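Local coordinates for HpuA (Kingella denitrificans ATCC 33394, PDB 5EC6), which probably acts as an outer-membrane lipoprotein receptor that binds haemoglobin, helping the bacterium obtain iron, at residues T33-D36 and R37-R40. Numbering follows the deposited sequence.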
ATOM      1  N   THR A  33     -16.133 -11.138  10.048  1.00 30.35           N
ATOM      2  CA  THR A  33     -16.676 -11.646   8.781  1.00 36.58           C
ATOM      3  C   THR A  33     -17.655 -10.672   8.108  1.00 36.06           C
ATOM      4  O   THR A  33     -18.270 -11.007   7.094  1.00 38.37           O
ATOM      5  CB  THR A  33     -17.400 -12.984   9.019  1.00 36.03           C
ATOM      6  OG1 THR A  33     -18.342 -12.791  10.059  1.00 39.64           O
ATOM      7  CG2 THR A  33     -16.432 -14.039   9.435  1.00 40.64           C
ATOM      8  N   SER A  34     -17.800  -9.481   8.659  1.00 32.74           N
ATOM      9  CA  SER A  34     -18.732  -8.502   8.111  1.00 33.32           C
ATOM     10  C   SER A  34     -18.316  -8.054   6.696  1.00 35.25           C
ATOM     11  O   SER A  34     -17.106  -7.928   6.372  1.00 31.92           O
ATOM     12  CB  SER A  34     -18.868  -7.319   9.056  1.00 35.30           C
ATOM     13  OG  SER A  34     -17.772  -6.419   8.926  1.00 35.66           O
ATOM     14  N   THR A  35     -19.307  -7.790   5.843  1.00 34.81           N
ATOM     15  CA  THR A  35     -19.015  -7.380   4.463  1.00 33.03           C
ATOM     16  C   THR A  35     -18.279  -6.048   4.452  1.00 33.28           C
ATOM     17  O   THR A  35     -17.399  -5.798   3.617  1.00 31.19           O
ATOM     18  CB  THR A  35     -20.302  -7.285   3.588  1.00 40.41           C
ATOM     19  OG1 THR A  35     -21.099  -6.205   4.059  1.00 41.47           O
ATOM     20  CG2 THR A  35     -21.107  -8.560   3.652  1.00 40.63           C
ATOM     21  N   ASP A  36     -18.633  -5.187   5.402  1.00 31.76           N
ATOM     22  CA  ASP A  36     -18.073  -3.872   5.515  1.00 33.48           C
ATOM     23  C   ASP A  36     -16.539  -3.880   5.700  1.00 28.58           C
ATOM     24  O   ASP A  36     -15.868  -2.875   5.404  1.00 30.93           O
ATOM     25  CB  ASP A  36     -18.734  -3.207   6.739  1.00 36.18           C
ATOM     26  CG  ASP A  36     -18.152  -1.859   7.062  1.00 44.61           C
ATOM     27  OD1 ASP A  36     -18.389  -0.920   6.272  1.00 47.34           O
ATOM     28  OD2 ASP A  36     -17.456  -1.727   8.105  1.00 48.60           O
ATOM     29  N   ARG A  37     -16.009  -4.957   6.267  1.00 26.71           N
ATOM     30  CA  ARG A  37     -14.588  -4.983   6.639  1.00 23.52           C
ATOM     31  C   ARG A  37     -13.788  -5.898   5.741  1.00 24.10           C
ATOM     32  O   ARG A  37     -12.602  -6.065   5.987  1.00 22.53           O
ATOM     33  CB  ARG A  37     -14.378  -5.399   8.105  1.00 22.61           C
ATOM     34  CG  ARG A  37     -14.826  -4.319   9.105  1.00 22.31           C
ATOM     35  CD  ARG A  37     -13.821  -3.221   9.309  1.00 23.87           C
ATOM     36  NE  ARG A  37     -12.651  -3.686  10.033  1.00 22.64           N
ATOM     37  CZ  ARG A  37     -11.481  -3.043  10.048  1.00 21.15           C
ATOM     38  NH1 ARG A  37     -11.263  -1.932   9.329  1.00 24.36           N
ATOM     39  NH2 ARG A  37     -10.511  -3.559  10.731  1.00 23.61           N
ATOM     40  N   GLU A  38     -14.405  -6.469   4.697  1.00 23.92           N
ATOM     41  CA  GLU A  38     -13.703  -7.370   3.795  1.00 25.56           C
ATOM     42  C   GLU A  38     -12.484  -6.705   3.152  1.00 21.55           C
ATOM     43  O   GLU A  38     -12.525  -5.544   2.745  1.00 22.96           O
ATOM     44  CB  GLU A  38     -14.622  -7.868   2.686  1.00 28.94           C
ATOM     45  CG  GLU A  38     -15.708  -8.825   3.177  1.00 36.48           C
ATOM     46  CD  GLU A  38     -16.671  -9.253   2.080  1.00 43.96           C
ATOM     47  OE1 GLU A  38     -16.629  -8.646   0.969  1.00 48.16           O
ATOM     48  OE2 GLU A  38     -17.452 -10.194   2.354  1.00 46.61           O
ATOM     49  N   GLN A  39     -11.392  -7.447   3.144  1.00 21.10           N
ATOM     50  CA  GLN A  39     -10.112  -6.922   2.646  1.00 19.54           C
ATOM     51  C   GLN A  39      -9.776  -7.683   1.349  1.00 20.01           C
ATOM     52  O   GLN A  39     -10.213  -8.801   1.151  1.00 22.17           O
ATOM     53  CB  GLN A  39      -8.999  -7.130   3.673  1.00 19.66           C
ATOM     54  CG  GLN A  39      -9.258  -6.458   5.015  1.00 19.69           C
ATOM     55  CD  GLN A  39      -9.235  -4.963   4.894  1.00 19.35           C
ATOM     56  OE1 GLN A  39      -8.226  -4.384   4.550  1.00 20.75           O
ATOM     57  NE2 GLN A  39     -10.370  -4.346   5.096  1.00 19.61           N
ATOM     58  N   ARG A  40      -8.910  -7.083   0.555  1.00 16.76           N
ATOM     59  CA  ARG A  40      -8.332  -7.752  -0.613  1.00 18.60           C
ATOM     60  C   ARG A  40      -6.815  -7.563  -0.565  1.00 17.74           C
ATOM     61  O   ARG A  40      -6.336  -6.445  -0.291  1.00 17.14           O
ATOM     62  CB  ARG A  40      -8.851  -7.067  -1.887  1.00 21.08           C
ATOM     63  CG  ARG A  40      -8.218  -7.578  -3.180  1.00 25.19           C
ATOM     64  CD  ARG A  40      -8.515  -6.623  -4.323  1.00 27.62           C
ATOM     65  NE  ARG A  40      -9.896  -6.636  -4.755  1.00 32.73           N
ATOM     66  CZ  ARG A  40     -10.415  -5.695  -5.556  1.00 33.76           C
ATOM     67  NH1 ARG A  40      -9.684  -4.625  -5.962  1.00 33.17           N
ATOM     68  NH2 ARG A  40     -11.673  -5.815  -5.922  1.00 37.72           N
TER
HETATM   69  O   HOH W   1     -14.406  -3.566   2.555  1.00 35.01           O
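The carboxylate of Glu38 presents one face to Thr35, whose CA lies 3.8 Å from Glu38 CD, with Thr35 O nearer the rim of that same face. Asp36 turns its carboxylate obliquely to Arg37: OD2 is 3.8 Å from Arg37 CG, and the carboxylate and guanidinium planes are 39° apart. These groups decorate a short 3-10 turn in the surface loop joining strand 29-31 to strand 40-43. Two successive i to i+3 bonds define it: Arg37 N donates to Ser34 O over 3.2 Å, and Glu38 N to Thr35 O over 3.3 Å.

The hydroxyl of Ser34 suits the start of the turn because OG bonds back to Asp32 OD1, while lying 3.6 Å from Arg37 CG. Arg37 lays its aliphatic part beside Ser34 and Asp36; folding at chi2 (-81°) and again at chi3 carries its guanidinium away towards strands 48-57 and 65-74, where NH2 makes a weak bond to Glu70 O. Asp36 OD2, 5.5 Å from Arg37 NE, makes no direct bond to it and could contribute a weak, longer-range attraction. The amide of Gln39 suits the exit from the turn because NE2 serves two acceptors, Thr155 OG1 and, almost straight (173°), Arg37 O, which lies in the amide plane. Lys267 bonds to Asp36 O, which a water also bridges to Glu38 O, 2.7 Å from the water oxygen.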